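Local coordinates for protein octenoyl-coa reductase/carboxylase (Streptomyces sp., PDB 4A0S) that probably catalyses the NADPH-dependent reductive carboxylation of 2-octenoyl-CoA, supplying an unusual extender unit for polyketide synthesis in the cinnabaramide pathway, at residues V67-N75 with K408-P416; I74-M83 with E395-S403. All coordinates share one frame; numbering follows the deposited sequence.

Contacts 1 and 2 lie with their centres about 14 Å apart and share I74 and N75, where the chain passes from strand 64-73 to helix 76-82. On the other side of both, helix 393-401 leads into strand 408-412, so contact 2 is nested inside the chain loop that contact 1 closes. V409 joins them through its methyls: CG1 lies 3.8 Å from A396 CB, and CG2 lies 3.9 Å from V400 CG2. Contact 2 reaches the bound NADP through Y76, W80, V400 and S403, and N77 and W80 also touch octanoyl-CoA. Contact 1 nears NADP at the shared N75, whose side chain is about 5 Å away, and the K408 side chain lies about 4 Å from NADP-binding G232.

Contact 1. Residues V67-N75 with K408-P416; sequences VAVMASSIN and KVAVLCMAP
Strands 67-73 and 408-412 run antiparallel at 148°, their axes 4.2 Å apart at closest, with S72 and V411 as the hydrogen-bonded pair (S72 N to V411 O 2.6 Å) between the non-hydrogen-bonded pairs A71-L412 and S73-A410. Past L412 a turn follows, where M70 O takes two N-H groups: A415 N on a lone pair and C413 N from above the carbonyl plane. M70, bent at chi2 and chi3, brings CE within 3.6 Å of A415 CB, while C413 SG touches V69 CG1 and S72 CB. At the far end I74 CD1 meets V411 CG2 at 3.7 Å. K408, doubly bent, curls its NZ back to S73 OG (3.0 Å) and to I74 O (2.8 Å), the latter approached 40° out of the carbonyl plane. N75 OD1 lies 2.7 Å from K408 NZ, and D116 binds S73 OG and N75 ND2. A leucine in place of K408 would probably leave S73 OG and I74 O without their shared ammonium donor. Against strand 117-124, M70 and A71 both face S118, a classic beta bulge. Strand 408-412, between antiparallel 64-73 and parallel 384-389, joins the GroES-like sheet of the medium-chain dehydrogenase/reductase fold.

Contact 2. Residues I74-M83 with E395-S403; sequences INYNTVWSAM and EACRVVQTS. With NAP (NADP nicotinamide-adenine-dinucleotide phosphate), chain F.
Beside the NADP cleft, helix 76-82 packs against helix 395-401 at a steep crossing of -101°, with 9.1 Å between the axes. I74, ahead of the first helix, sets CG1 3.6 Å from A396 CB, and the I74 and V400 side chains slide past each other in opposite directions, CG2 to CG2 at 3.7 Å. V79 divides its two methyls among residues of the second helix: CG1, anti to the backbone N (chi1 178°), lies against CB and CG of Q401, whereas CG2 reaches C397 SG at 3.7 Å and V400 CG1. M83 and Q401 approach from opposite directions, bringing M83 SD to 3.3 Å from Q401 NE2. K44 O fixes NE2 of that amide, V46 N and R398 NH1 its OE1. A water links Y76 OH to Q401 O. On the cofactor side the Y76 ring turns its edge to the phosphate, CD2 3.3 Å from O2A of NADP, and its CD1 lies over one face of the W80 indole, offset toward the rim. W80 NE1 donates to the ribose hydroxyl oxygen O2D of NADP at 2.8 Å (N-H...O angle 145°). The second helix ends in a Schellman motif; its C-prime residue S403 has OG near the adenine, hydrogen-bonded to K257 NZ. Y76, W80, V400 and S403 together line one side of the NADP pocket, at the junction of the GroES-like and Rossmann parts.

Contact 1. Residues V67-N75 with K408-P416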
ATOM      1  N   VAL A  67     -31.997  17.947  -6.592  1.00 14.97           N
ATOM      2  CA  VAL A  67     -32.546  17.144  -5.521  1.00 15.02           C
ATOM      3  C   VAL A  67     -33.506  18.032  -4.751  1.00 15.37           C
ATOM      4  O   VAL A  67     -33.144  19.155  -4.428  1.00 15.40           O
ATOM      5  CB  VAL A  67     -31.415  16.684  -4.566  1.00 14.68           C
ATOM      6  CG1 VAL A  67     -31.969  15.970  -3.334  1.00 14.79           C
ATOM      7  CG2 VAL A  67     -30.436  15.803  -5.311  1.00 14.40           C
ATOM      8  N   ALA A  68     -34.728  17.539  -4.507  1.00 15.71           N
ATOM      9  CA  ALA A  68     -35.626  18.160  -3.533  1.00 16.09           C
ATOM     10  C   ALA A  68     -35.074  17.687  -2.210  1.00 15.88           C
ATOM     11  O   ALA A  68     -35.177  16.514  -1.881  1.00 15.83           O
ATOM     12  CB  ALA A  68     -37.072  17.676  -3.709  1.00 16.75           C
ATOM     13  N   VAL A  69     -34.455  18.596  -1.472  1.00 15.80           N
ATOM     14  CA  VAL A  69     -33.750  18.233  -0.261  1.00 15.61           C
ATOM     15  C   VAL A  69     -34.729  18.044   0.894  1.00 15.99           C
ATOM     16  O   VAL A  69     -35.431  18.976   1.292  1.00 16.36           O
ATOM     17  CB  VAL A  69     -32.712  19.289   0.116  1.00 15.47           C
ATOM     18  CG1 VAL A  69     -31.989  18.884   1.392  1.00 15.35           C
ATOM     19  CG2 VAL A  69     -31.722  19.493  -1.020  1.00 15.17           C
ATOM     20  N   MET A  70     -34.739  16.846   1.451  1.00 15.95           N
ATOM     21  CA  MET A  70     -35.663  16.540   2.525  1.00 16.35           C
ATOM     22  C   MET A  70     -35.104  16.968   3.859  1.00 16.36           C
ATOM     23  O   MET A  70     -35.807  17.552   4.675  1.00 16.76           O
ATOM     24  CB  MET A  70     -35.999  15.057   2.498  1.00 16.53           C
ATOM     25  CG  MET A  70     -36.886  14.711   1.305  1.00 18.18           C
ATOM     26  SD  MET A  70     -38.480  15.563   1.369  1.00 20.93           S
ATOM     27  CE  MET A  70     -39.256  14.632   2.668  1.00 23.17           C
ATOM     28  N   ALA A  71     -33.816  16.705   4.048  1.00 15.98           N
ATOM     29  CA  ALA A  71     -33.122  17.049   5.258  1.00 16.00           C
ATOM     30  C   ALA A  71     -31.653  17.232   4.910  1.00 15.59           C
ATOM     31  O   ALA A  71     -31.160  16.672   3.921  1.00 15.28           O
ATOM     32  CB  ALA A  71     -33.292  15.947   6.289  1.00 16.18           C
ATOM     33  N   SER A  72     -30.967  18.003   5.735  1.00 15.66           N
ATOM     34  CA  SER A  72     -29.562  18.258   5.567  1.00 15.39           C
ATOM     35  C   SER A  72     -29.001  18.218   6.976  1.00 15.58           C
ATOM     36  O   SER A  72     -29.633  17.658   7.885  1.00 15.82           O
ATOM     37  CB  SER A  72     -29.381  19.622   4.902  1.00 15.41           C
ATOM     38  OG  SER A  72     -28.030  19.889   4.603  1.00 15.77           O
ATOM     39  N   SER A  73     -27.808  18.765   7.176  1.00 15.52           N
ATOM     40  CA  SER A  73     -27.261  18.800   8.513  1.00 15.78           C
ATOM     41  C   SER A  73     -26.391  20.026   8.627  1.00 15.90           C
ATOM     42  O   SER A  73     -25.949  20.592   7.608  1.00 15.71           O
ATOM     43  CB  SER A  73     -26.420  17.550   8.775  1.00 15.64           C
ATOM     44  OG  SER A  73     -25.153  17.677   8.158  1.00 15.42           O
ATOM     45  N   ILE A  74     -26.126  20.437   9.859  1.00 16.26           N
ATOM     46  CA  ILE A  74     -25.079  21.421  10.065  1.00 16.44           C
ATOM     47  C   ILE A  74     -23.758  20.676  10.087  1.00 16.29           C
ATOM     48  O   ILE A  74     -23.614  19.648  10.778  1.00 16.33           O
ATOM     49  CB  ILE A  74     -25.260  22.220  11.370  1.00 16.99           C
ATOM     50  CG1 ILE A  74     -26.658  22.814  11.419  1.00 17.21           C
ATOM     51  CG2 ILE A  74     -24.190  23.308  11.477  1.00 17.25           C
ATOM     52  CD1 ILE A  74     -26.939  23.786  10.288  1.00 17.34           C
ATOM     53  N   ASN A  75     -22.825  21.169   9.285  1.00 16.17           N
ATOM     54  CA  ASN A  75     -21.468  20.720   9.353  1.00 16.17           C
ATOM     55  C   ASN A  75     -20.641  21.850   9.835  1.00 16.58           C
ATOM     56  O   ASN A  75     -21.075  23.002   9.809  1.00 16.80           O
ATOM     57  CB  ASN A  75     -21.003  20.239   7.990  1.00 15.76           C
ATOM     58  CG  ASN A  75     -21.484  18.865   7.721  1.00 15.47           C
ATOM     59  OD1 ASN A  75     -20.975  17.914   8.301  1.00 15.54           O
ATOM     60  ND2 ASN A  75     -22.519  18.749   6.913  1.00 15.22           N
ATOM     61  N   LYS A 408     -24.584  14.858  15.397  1.00 17.88           N
ATOM     62  CA  LYS A 408     -24.972  15.626  14.248  1.00 17.76           C
ATOM     63  C   LYS A 408     -26.309  16.286  14.474  1.00 17.99           C
ATOM     64  O   LYS A 408     -27.257  15.670  14.961  1.00 18.15           O
ATOM     65  CB  LYS A 408     -25.088  14.724  13.020  1.00 17.51           C
ATOM     66  CG  LYS A 408     -23.772  14.231  12.426  1.00 17.25           C
ATOM     67  CD  LYS A 408     -22.925  15.330  11.800  1.00 17.15           C
ATOM     68  CE  LYS A 408     -23.707  16.122  10.773  1.00 17.13           C
ATOM     69  NZ  LYS A 408     -22.849  17.080  10.048  1.00 17.04           N
ATOM     70  N   VAL A 409     -26.367  17.541  14.085  1.00 18.04           N
ATOM     71  CA  VAL A 409     -27.604  18.279  14.101  1.00 18.26           C
ATOM     72  C   VAL A 409     -28.178  18.249  12.707  1.00 18.11           C
ATOM     73  O   VAL A 409     -27.592  18.781  11.777  1.00 17.95           O
ATOM     74  CB  VAL A 409     -27.409  19.728  14.535  1.00 18.46           C
ATOM     75  CG1 VAL A 409     -28.777  20.428  14.561  1.00 18.73           C
ATOM     76  CG2 VAL A 409     -26.798  19.770  15.911  1.00 18.65           C
ATOM     77  N   ALA A 410     -29.322  17.603  12.573  1.00 18.19           N
ATOM     78  CA  ALA A 410     -29.986  17.519  11.306  1.00 18.11           C
ATOM     79  C   ALA A 410     -30.793  18.777  11.111  1.00 18.33           C
ATOM     80  O   ALA A 410     -31.208  19.427  12.080  1.00 18.59           O
ATOM     81  CB  ALA A 410     -30.893  16.308  11.282  1.00 18.17           C
ATOM     82  N   VAL A 411     -31.025  19.104   9.852  1.00 18.24           N
ATOM     83  CA  VAL A 411     -31.937  20.173   9.510  1.00 18.48           C
ATOM     84  C   VAL A 411     -32.926  19.595   8.522  1.00 18.84           C
ATOM     85  O   VAL A 411     -32.540  19.094   7.461  1.00 18.27           O
ATOM     86  CB  VAL A 411     -31.192  21.410   8.915  1.00 18.63           C
ATOM     87  CG1 VAL A 411     -32.163  22.479   8.457  1.00 18.89           C
ATOM     88  CG2 VAL A 411     -30.220  22.009   9.933  1.00 18.47           C
ATOM     89  N   LEU A 412     -34.201  19.636   8.879  1.00 19.32           N
ATOM     90  CA  LEU A 412     -35.237  19.315   7.926  1.00 19.59           C
ATOM     91  C   LEU A 412     -35.257  20.462   6.941  1.00 19.85           C
ATOM     92  O   LEU A 412     -35.103  21.624   7.321  1.00 20.17           O
ATOM     93  CB  LEU A 412     -36.604  19.182   8.600  1.00 20.16           C
ATOM     94  CG  LEU A 412     -36.722  18.125   9.690  1.00 20.15           C
ATOM     95  CD1 LEU A 412     -38.057  18.272  10.458  1.00 21.82           C
ATOM     96  CD2 LEU A 412     -36.509  16.712   9.134  1.00 20.10           C
ATOM     97  N   CYS A 413     -35.407  20.138   5.669  1.00 19.62           N
ATOM     98  CA  CYS A 413     -35.468  21.171   4.672  1.00 19.87           C
ATOM     99  C   CYS A 413     -36.862  21.146   4.121  1.00 20.37           C
ATOM    100  O   CYS A 413     -37.752  21.817   4.653  1.00 20.91           O
ATOM    101  CB  CYS A 413     -34.403  20.936   3.611  1.00 19.48           C
ATOM    102  SG  CYS A 413     -32.777  21.066   4.353  1.00 19.10           S
ATOM    103  N   MET A 414     -37.073  20.346   3.093  1.00 20.14           N
ATOM    104  CA  MET A 414     -38.403  20.182   2.574  1.00 21.07           C
ATOM    105  C   MET A 414     -39.243  19.250   3.447  1.00 21.15           C
ATOM    106  O   MET A 414     -40.455  19.389   3.477  1.00 21.54           O
ATOM    107  CB  MET A 414     -38.364  19.697   1.135  1.00 20.78           C
ATOM    108  CG  MET A 414     -39.641  19.958   0.371  1.00 22.65           C
ATOM    109  SD  MET A 414     -39.439  19.306  -1.279  1.00 23.32           S
ATOM    110  CE  MET A 414     -38.630  20.711  -2.060  1.00 21.11           C
ATOM    111  N   ALA A 415     -38.618  18.307   4.158  1.00 20.75           N
ATOM    112  CA  ALA A 415     -39.386  17.385   5.010  1.00 21.01           C
ATOM    113  C   ALA A 415     -40.178  18.198   6.043  1.00 21.53           C
ATOM    114  O   ALA A 415     -39.584  18.953   6.805  1.00 20.87           O
ATOM    115  CB  ALA A 415     -38.477  16.392   5.697  1.00 20.21           C
ATOM    116  N   PRO A 416     -41.523  18.072   6.033  1.00 22.52           N
ATOM    117  CA  PRO A 416     -42.356  18.929   6.881  1.00 23.30           C
ATOM    118  C   PRO A 416     -42.344  18.505   8.347  1.00 23.59           C
ATOM    119  O   PRO A 416     -42.793  19.241   9.222  1.00 24.14           O
ATOM    120  CB  PRO A 416     -43.764  18.777   6.269  1.00 23.84           C
ATOM    121  CG  PRO A 416     -43.757  17.436   5.631  1.00 23.87           C
ATOM    122  CD  PRO A 416     -42.332  17.209   5.147  1.00 22.50           C
TER
HETATM  123  O   HOH W   1     -24.343  18.902  13.216  1.00  2.00           O

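Contact 2. Residues I74-M83 with E395-S403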
ATOM      1  N   ILE A  74     -26.126  20.437   9.859  1.00 16.26           N
ATOM      2  CA  ILE A  74     -25.079  21.421  10.065  1.00 16.44           C
ATOM      3  C   ILE A  74     -23.758  20.676  10.087  1.00 16.29           C
ATOM      4  O   ILE A  74     -23.614  19.648  10.778  1.00 16.33           O
ATOM      5  CB  ILE A  74     -25.260  22.220  11.370  1.00 16.99           C
ATOM      6  CG1 ILE A  74     -26.658  22.814  11.419  1.00 17.21           C
ATOM      7  CG2 ILE A  74     -24.190  23.308  11.477  1.00 17.25           C
ATOM      8  CD1 ILE A  74     -26.939  23.786  10.288  1.00 17.34           C
ATOM      9  N   ASN A  75     -22.825  21.169   9.285  1.00 16.17           N
ATOM     10  CA  ASN A  75     -21.468  20.720   9.353  1.00 16.17           C
ATOM     11  C   ASN A  75     -20.641  21.850   9.835  1.00 16.58           C
ATOM     12  O   ASN A  75     -21.075  23.002   9.809  1.00 16.80           O
ATOM     13  CB  ASN A  75     -21.003  20.239   7.990  1.00 15.76           C
ATOM     14  CG  ASN A  75     -21.484  18.865   7.721  1.00 15.47           C
ATOM     15  OD1 ASN A  75     -20.975  17.914   8.301  1.00 15.54           O
ATOM     16  ND2 ASN A  75     -22.519  18.749   6.913  1.00 15.22           N
ATOM     17  N   TYR A  76     -19.446  21.538  10.299  1.00 16.79           N
ATOM     18  CA  TYR A  76     -18.663  22.615  10.787  1.00 17.86           C
ATOM     19  C   TYR A  76     -18.364  23.581   9.660  1.00 17.67           C
ATOM     20  O   TYR A  76     -18.292  24.768   9.896  1.00 17.61           O
ATOM     21  CB  TYR A  76     -17.429  22.167  11.573  1.00 18.41           C
ATOM     22  CG  TYR A  76     -17.204  23.114  12.718  1.00 21.24           C
ATOM     23  CD1 TYR A  76     -16.716  24.394  12.481  1.00 23.19           C
ATOM     24  CD2 TYR A  76     -17.536  22.769  14.021  1.00 23.14           C
ATOM     25  CE1 TYR A  76     -16.530  25.307  13.505  1.00 26.34           C
ATOM     26  CE2 TYR A  76     -17.351  23.689  15.073  1.00 25.62           C
ATOM     27  CZ  TYR A  76     -16.851  24.964  14.794  1.00 26.45           C
ATOM     28  OH  TYR A  76     -16.619  25.896  15.791  1.00 26.19           O
ATOM     29  N   ASN A  77     -18.241  23.080   8.429  1.00 17.40           N
ATOM     30  CA  ASN A  77     -17.944  23.983   7.323  1.00 17.93           C
ATOM     31  C   ASN A  77     -19.067  25.003   7.093  1.00 18.05           C
ATOM     32  O   ASN A  77     -18.813  26.110   6.614  1.00 18.23           O
ATOM     33  CB  ASN A  77     -17.539  23.253   6.025  1.00 17.70           C
ATOM     34  CG  ASN A  77     -18.687  22.454   5.392  1.00 19.04           C
ATOM     35  OD1 ASN A  77     -19.750  22.291   5.973  1.00 21.86           O
ATOM     36  ND2 ASN A  77     -18.460  21.950   4.180  1.00 19.60           N
ATOM     37  N   THR A  78     -20.286  24.622   7.474  1.00 17.91           N
ATOM     38  CA  THR A  78     -21.438  25.515   7.454  1.00 18.45           C
ATOM     39  C   THR A  78     -21.173  26.664   8.400  1.00 19.36           C
ATOM     40  O   THR A  78     -21.367  27.826   8.043  1.00 20.15           O
ATOM     41  CB  THR A  78     -22.734  24.777   7.876  1.00 18.26           C
ATOM     42  OG1 THR A  78     -22.811  23.524   7.181  1.00 18.10           O
ATOM     43  CG2 THR A  78     -23.992  25.637   7.574  1.00 18.06           C
ATOM     44  N   VAL A  79     -20.731  26.327   9.609  1.00 19.76           N
ATOM     45  CA  VAL A  79     -20.265  27.297  10.592  1.00 20.71           C
ATOM     46  C   VAL A  79     -19.104  28.146  10.066  1.00 21.21           C
ATOM     47  O   VAL A  79     -19.169  29.369  10.158  1.00 21.52           O
ATOM     48  CB  VAL A  79     -19.841  26.610  11.911  1.00 20.91           C
ATOM     49  CG1 VAL A  79     -19.306  27.626  12.915  1.00 22.22           C
ATOM     50  CG2 VAL A  79     -20.998  25.796  12.492  1.00 20.49           C
ATOM     51  N   TRP A  80     -18.049  27.513   9.546  1.00 21.10           N
ATOM     52  CA  TRP A  80     -16.934  28.270   8.980  1.00 21.79           C
ATOM     53  C   TRP A  80     -17.453  29.245   7.925  1.00 21.38           C
ATOM     54  O   TRP A  80     -17.070  30.408   7.933  1.00 21.77           O
ATOM     55  CB  TRP A  80     -15.886  27.363   8.320  1.00 21.83           C
ATOM     56  CG  TRP A  80     -15.170  26.423   9.225  1.00 23.32           C
ATOM     57  CD1 TRP A  80     -15.010  25.079   9.039  1.00 23.17           C
ATOM     58  CD2 TRP A  80     -14.530  26.736  10.462  1.00 23.39           C
ATOM     59  NE1 TRP A  80     -14.292  24.539  10.076  1.00 22.16           N
ATOM     60  CE2 TRP A  80     -13.995  25.529  10.969  1.00 23.63           C
ATOM     61  CE3 TRP A  80     -14.366  27.916  11.198  1.00 24.65           C
ATOM     62  CZ2 TRP A  80     -13.287  25.469  12.178  1.00 25.79           C
ATOM     63  CZ3 TRP A  80     -13.666  27.864  12.398  1.00 26.25           C
ATOM     64  CH2 TRP A  80     -13.130  26.645  12.875  1.00 28.03           C
ATOM     65  N   SER A  81     -18.316  28.755   7.026  1.00 20.53           N
ATOM     66  CA  SER A  81     -18.950  29.581   5.985  1.00 20.92           C
ATOM     67  C   SER A  81     -19.607  30.815   6.547  1.00 21.44           C
ATOM     68  O   SER A  81     -19.369  31.926   6.079  1.00 22.08           O
ATOM     69  CB  SER A  81     -20.073  28.825   5.275  1.00 19.95           C
ATOM     70  OG  SER A  81     -19.580  27.753   4.537  1.00 21.86           O
ATOM     71  N   ALA A  82     -20.497  30.597   7.508  1.00 21.28           N
ATOM     72  CA  ALA A  82     -21.290  31.672   8.083  1.00 22.12           C
ATOM     73  C   ALA A  82     -20.441  32.646   8.893  1.00 23.15           C
ATOM     74  O   ALA A  82     -20.867  33.762   9.180  1.00 24.14           O
ATOM     75  CB  ALA A  82     -22.392  31.105   8.921  1.00 21.68           C
ATOM     76  N   MET A  83     -19.248  32.207   9.281  1.00 23.70           N
ATOM     77  CA  MET A  83     -18.266  33.074   9.925  1.00 24.95           C
ATOM     78  C   MET A  83     -17.330  33.753   8.927  1.00 25.27           C
ATOM     79  O   MET A  83     -16.493  34.575   9.323  1.00 26.25           O
ATOM     80  CB  MET A  83     -17.414  32.261  10.896  1.00 25.32           C
ATOM     81  CG  MET A  83     -18.136  31.785  12.125  1.00 25.66           C
ATOM     82  SD  MET A  83     -17.120  30.650  13.084  1.00 29.76           S
ATOM     83  CE  MET A  83     -15.691  31.616  13.470  1.00 29.48           C
ATOM     84  N   GLU A 395     -29.992  28.755  14.002  1.00 22.14           N
ATOM     85  CA  GLU A 395     -29.840  28.329  15.383  1.00 22.61           C
ATOM     86  C   GLU A 395     -29.106  27.014  15.415  1.00 22.24           C
ATOM     87  O   GLU A 395     -28.174  26.839  16.190  1.00 22.28           O
ATOM     88  CB  GLU A 395     -31.211  28.160  16.037  1.00 23.13           C
ATOM     89  CG  GLU A 395     -31.170  27.735  17.496  1.00 24.32           C
ATOM     90  CD  GLU A 395     -30.367  28.682  18.364  1.00 26.57           C
ATOM     91  OE1 GLU A 395     -30.299  29.898  18.059  1.00 27.34           O
ATOM     92  OE2 GLU A 395     -29.784  28.198  19.351  1.00 29.70           O
ATOM     93  N   ALA A 396     -29.523  26.092  14.552  1.00 22.01           N
ATOM     94  CA  ALA A 396     -28.853  24.797  14.439  1.00 21.50           C
ATOM     95  C   ALA A 396     -27.367  25.015  14.236  1.00 21.10           C
ATOM     96  O   ALA A 396     -26.544  24.417  14.912  1.00 20.92           O
ATOM     97  CB  ALA A 396     -29.446  23.985  13.310  1.00 21.11           C
ATOM     98  N   CYS A 397     -27.036  25.916  13.320  1.00 21.44           N
ATOM     99  CA  CYS A 397     -25.658  26.290  13.041  1.00 21.52           C
ATOM    100  C   CYS A 397     -24.957  26.883  14.262  1.00 21.65           C
ATOM    101  O   CYS A 397     -23.840  26.484  14.610  1.00 21.10           O
ATOM    102  CB  CYS A 397     -25.627  27.275  11.890  1.00 21.84           C
ATOM    103  SG  CYS A 397     -24.055  27.327  11.087  1.00 24.36           S
ATOM    104  N   ARG A 398     -25.635  27.822  14.920  1.00 21.87           N
ATOM    105  CA  ARG A 398     -25.141  28.409  16.152  1.00 22.12           C
ATOM    106  C   ARG A 398     -24.885  27.324  17.186  1.00 21.93           C
ATOM    107  O   ARG A 398     -23.886  27.358  17.898  1.00 22.43           O
ATOM    108  CB  ARG A 398     -26.170  29.413  16.680  1.00 22.78           C
ATOM    109  CG  ARG A 398     -25.783  30.129  17.961  1.00 23.38           C
ATOM    110  CD  ARG A 398     -24.569  31.000  17.740  1.00 24.70           C
ATOM    111  NE  ARG A 398     -24.305  31.856  18.886  1.00 27.15           N
ATOM    112  CZ  ARG A 398     -23.174  32.530  19.076  1.00 27.10           C
ATOM    113  NH1 ARG A 398     -22.182  32.438  18.198  1.00 27.02           N
ATOM    114  NH2 ARG A 398     -23.035  33.287  20.157  1.00 26.87           N
ATOM    115  N   VAL A 399     -25.793  26.366  17.285  1.00 21.58           N
ATOM    116  CA  VAL A 399     -25.616  25.269  18.234  1.00 21.41           C
ATOM    117  C   VAL A 399     -24.266  24.603  18.012  1.00 20.73           C
ATOM    118  O   VAL A 399     -23.489  24.454  18.945  1.00 20.72           O
ATOM    119  CB  VAL A 399     -26.772  24.238  18.142  1.00 21.20           C
ATOM    120  CG1 VAL A 399     -26.339  22.882  18.708  1.00 20.98           C
ATOM    121  CG2 VAL A 399     -28.022  24.765  18.863  1.00 21.56           C
ATOM    122  N   VAL A 400     -23.998  24.217  16.764  1.00 19.90           N
ATOM    123  CA  VAL A 400     -22.726  23.604  16.403  1.00 19.81           C
ATOM    124  C   VAL A 400     -21.564  24.562  16.614  1.00 19.98           C
ATOM    125  O   VAL A 400     -20.539  24.179  17.155  1.00 19.82           O
ATOM    126  CB  VAL A 400     -22.733  23.078  14.950  1.00 19.45           C
ATOM    127  CG1 VAL A 400     -21.311  22.612  14.528  1.00 19.26           C
ATOM    128  CG2 VAL A 400     -23.734  21.948  14.835  1.00 18.82           C
ATOM    129  N   GLN A 401     -21.745  25.814  16.207  1.00 20.38           N
ATOM    130  CA  GLN A 401     -20.736  26.833  16.479  1.00 21.14           C
ATOM    131  C   GLN A 401     -20.358  26.907  17.955  1.00 21.45           C
ATOM    132  O   GLN A 401     -19.186  27.016  18.293  1.00 21.64           O
ATOM    133  CB  GLN A 401     -21.187  28.203  15.998  1.00 21.25           C
ATOM    134  CG  GLN A 401     -20.088  29.245  16.177  1.00 21.98           C
ATOM    135  CD  GLN A 401     -20.493  30.589  15.668  1.00 21.20           C
ATOM    136  OE1 GLN A 401     -21.652  30.948  15.719  1.00 21.65           O
ATOM    137  NE2 GLN A 401     -19.530  31.351  15.181  1.00 22.68           N
ATOM    138  N   THR A 402     -21.359  26.846  18.825  1.00 21.97           N
ATOM    139  CA  THR A 402     -21.129  27.022  20.252  1.00 23.09           C
ATOM    140  C   THR A 402     -20.877  25.676  20.941  1.00 23.15           C
ATOM    141  O   THR A 402     -20.857  25.592  22.159  1.00 23.27           O
ATOM    142  CB  THR A 402     -22.295  27.768  20.906  1.00 23.39           C
ATOM    143  OG1 THR A 402     -23.501  27.070  20.609  1.00 24.33           O
ATOM    144  CG2 THR A 402     -22.401  29.184  20.350  1.00 23.56           C
ATOM    145  N   SER A 403     -20.679  24.633  20.132  1.00 22.82           N
ATOM    146  CA  SER A 403     -20.322  23.305  20.607  1.00 23.18           C
ATOM    147  C   SER A 403     -21.325  22.784  21.639  1.00 23.40           C
ATOM    148  O   SER A 403     -20.951  22.118  22.605  1.00 23.35           O
ATOM    149  CB  SER A 403     -18.872  23.287  21.118  1.00 23.42           C
ATOM    150  OG  SER A 403     -18.469  21.991  21.556  1.00 26.59           O
TER
HETATM  151  PA  NAP F1447     -18.308  19.099  15.583  1.00  5.60           P
HETATM  152  O1A NAP F1447     -19.564  18.175  15.359  1.00  7.99           O
HETATM  153  O2A NAP F1447     -18.564  20.448  16.185  1.00  7.57           O
HETATM  154  O5B NAP F1447     -17.370  18.311  16.514  1.00  8.14           O
HETATM  155  C5B NAP F1447     -16.095  18.870  16.758  1.00  9.24           C
HETATM  156  C4B NAP F1447     -15.634  18.328  18.101  1.00  8.98           C
HETATM  157  O4B NAP F1447     -14.321  18.869  18.304  1.00  7.77           O
HETATM  158  C3B NAP F1447     -16.512  18.799  19.281  1.00  7.70           C
HETATM  159  O3B NAP F1447     -17.147  17.638  19.775  1.00  8.15           O
HETATM  160  C2B NAP F1447     -15.515  19.229  20.347  1.00  8.37           C
HETATM  161  O2B NAP F1447     -15.111  18.139  21.175  1.00  8.43           O
HETATM  162  C1B NAP F1447     -14.324  19.666  19.572  1.00  8.36           C
HETATM  163  N9A NAP F1447     -14.514  21.091  19.201  1.00 13.12           N
HETATM  164  C8A NAP F1447     -15.649  21.755  18.927  1.00 16.20           C
HETATM  165  N7A NAP F1447     -15.377  23.024  18.597  1.00 13.35           N
HETATM  166  C5A NAP F1447     -14.058  23.143  18.666  1.00 14.95           C
HETATM  167  C6A NAP F1447     -13.214  24.207  18.465  1.00 14.65           C
HETATM  168  N6A NAP F1447     -13.711  25.384  18.090  1.00 16.70           N
HETATM  169  N1A NAP F1447     -11.914  24.011  18.618  1.00 12.42           N
HETATM  170  C2A NAP F1447     -11.422  22.822  18.954  1.00 11.40           C
HETATM  171  N3A NAP F1447     -12.195  21.783  19.182  1.00 13.73           N
HETATM  172  C4A NAP F1447     -13.515  21.930  19.037  1.00 13.93           C
HETATM  173  O3  NAP F1447     -17.511  19.302  14.209  1.00  5.52           O
HETATM  174  PN  NAP F1447     -17.095  18.091  13.238  1.00  3.29           P
HETATM  175  O1N NAP F1447     -18.296  18.051  12.228  1.00  3.54           O
HETATM  176  O2N NAP F1447     -16.717  16.822  13.957  1.00  4.92           O
HETATM  177  O5D NAP F1447     -15.859  18.810  12.530  1.00  2.78           O
HETATM  178  C5D NAP F1447     -14.699  18.960  13.344  1.00  2.00           C
HETATM  179  C4D NAP F1447     -13.679  19.618  12.458  1.00  3.10           C
HETATM  180  O4D NAP F1447     -13.500  18.725  11.305  1.00  8.66           O
HETATM  181  C3D NAP F1447     -14.153  20.949  11.873  1.00  8.53           C
HETATM  182  O3D NAP F1447     -12.962  21.764  11.905  1.00 10.58           O
HETATM  183  C2D NAP F1447     -14.556  20.612  10.454  1.00  6.73           C
HETATM  184  O2D NAP F1447     -14.404  21.747   9.570  1.00 10.19           O
HETATM  185  C1D NAP F1447     -13.463  19.607  10.147  1.00  7.52           C
HETATM  186  N1N NAP F1447     -14.012  18.692   9.173  1.00  7.99           N
HETATM  187  C2N NAP F1447     -13.242  18.435   8.059  1.00  6.94           C
HETATM  188  C3N NAP F1447     -13.774  17.559   7.155  1.00  7.02           C
HETATM  189  C7N NAP F1447     -12.953  17.296   5.954  1.00  4.75           C
HETATM  190  O7N NAP F1447     -11.809  17.747   5.831  1.00  7.85           O
HETATM  191  N7N NAP F1447     -13.591  16.592   5.058  1.00  2.01           N
HETATM  192  C4N NAP F1447     -15.021  16.953   7.336  1.00  8.98           C
HETATM  193  C5N NAP F1447     -15.797  17.192   8.456  1.00  8.81           C
HETATM  194  C6N NAP F1447     -15.277  18.072   9.392  1.00  9.99           C
HETATM  195  P2B NAP F1447     -14.403  18.558  22.558  1.00 12.20           P
HETATM  196  O1X NAP F1447     -14.581  17.113  23.288  1.00 12.30           O
HETATM  197  O2X NAP F1447     -12.842  18.884  22.328  1.00 15.96           O
HETATM  198  O3X NAP F1447     -15.292  19.682  23.033  1.00 11.34           O
HETATM  199  O   HOH W   2     -17.246  25.491  18.415  1.00  5.69           O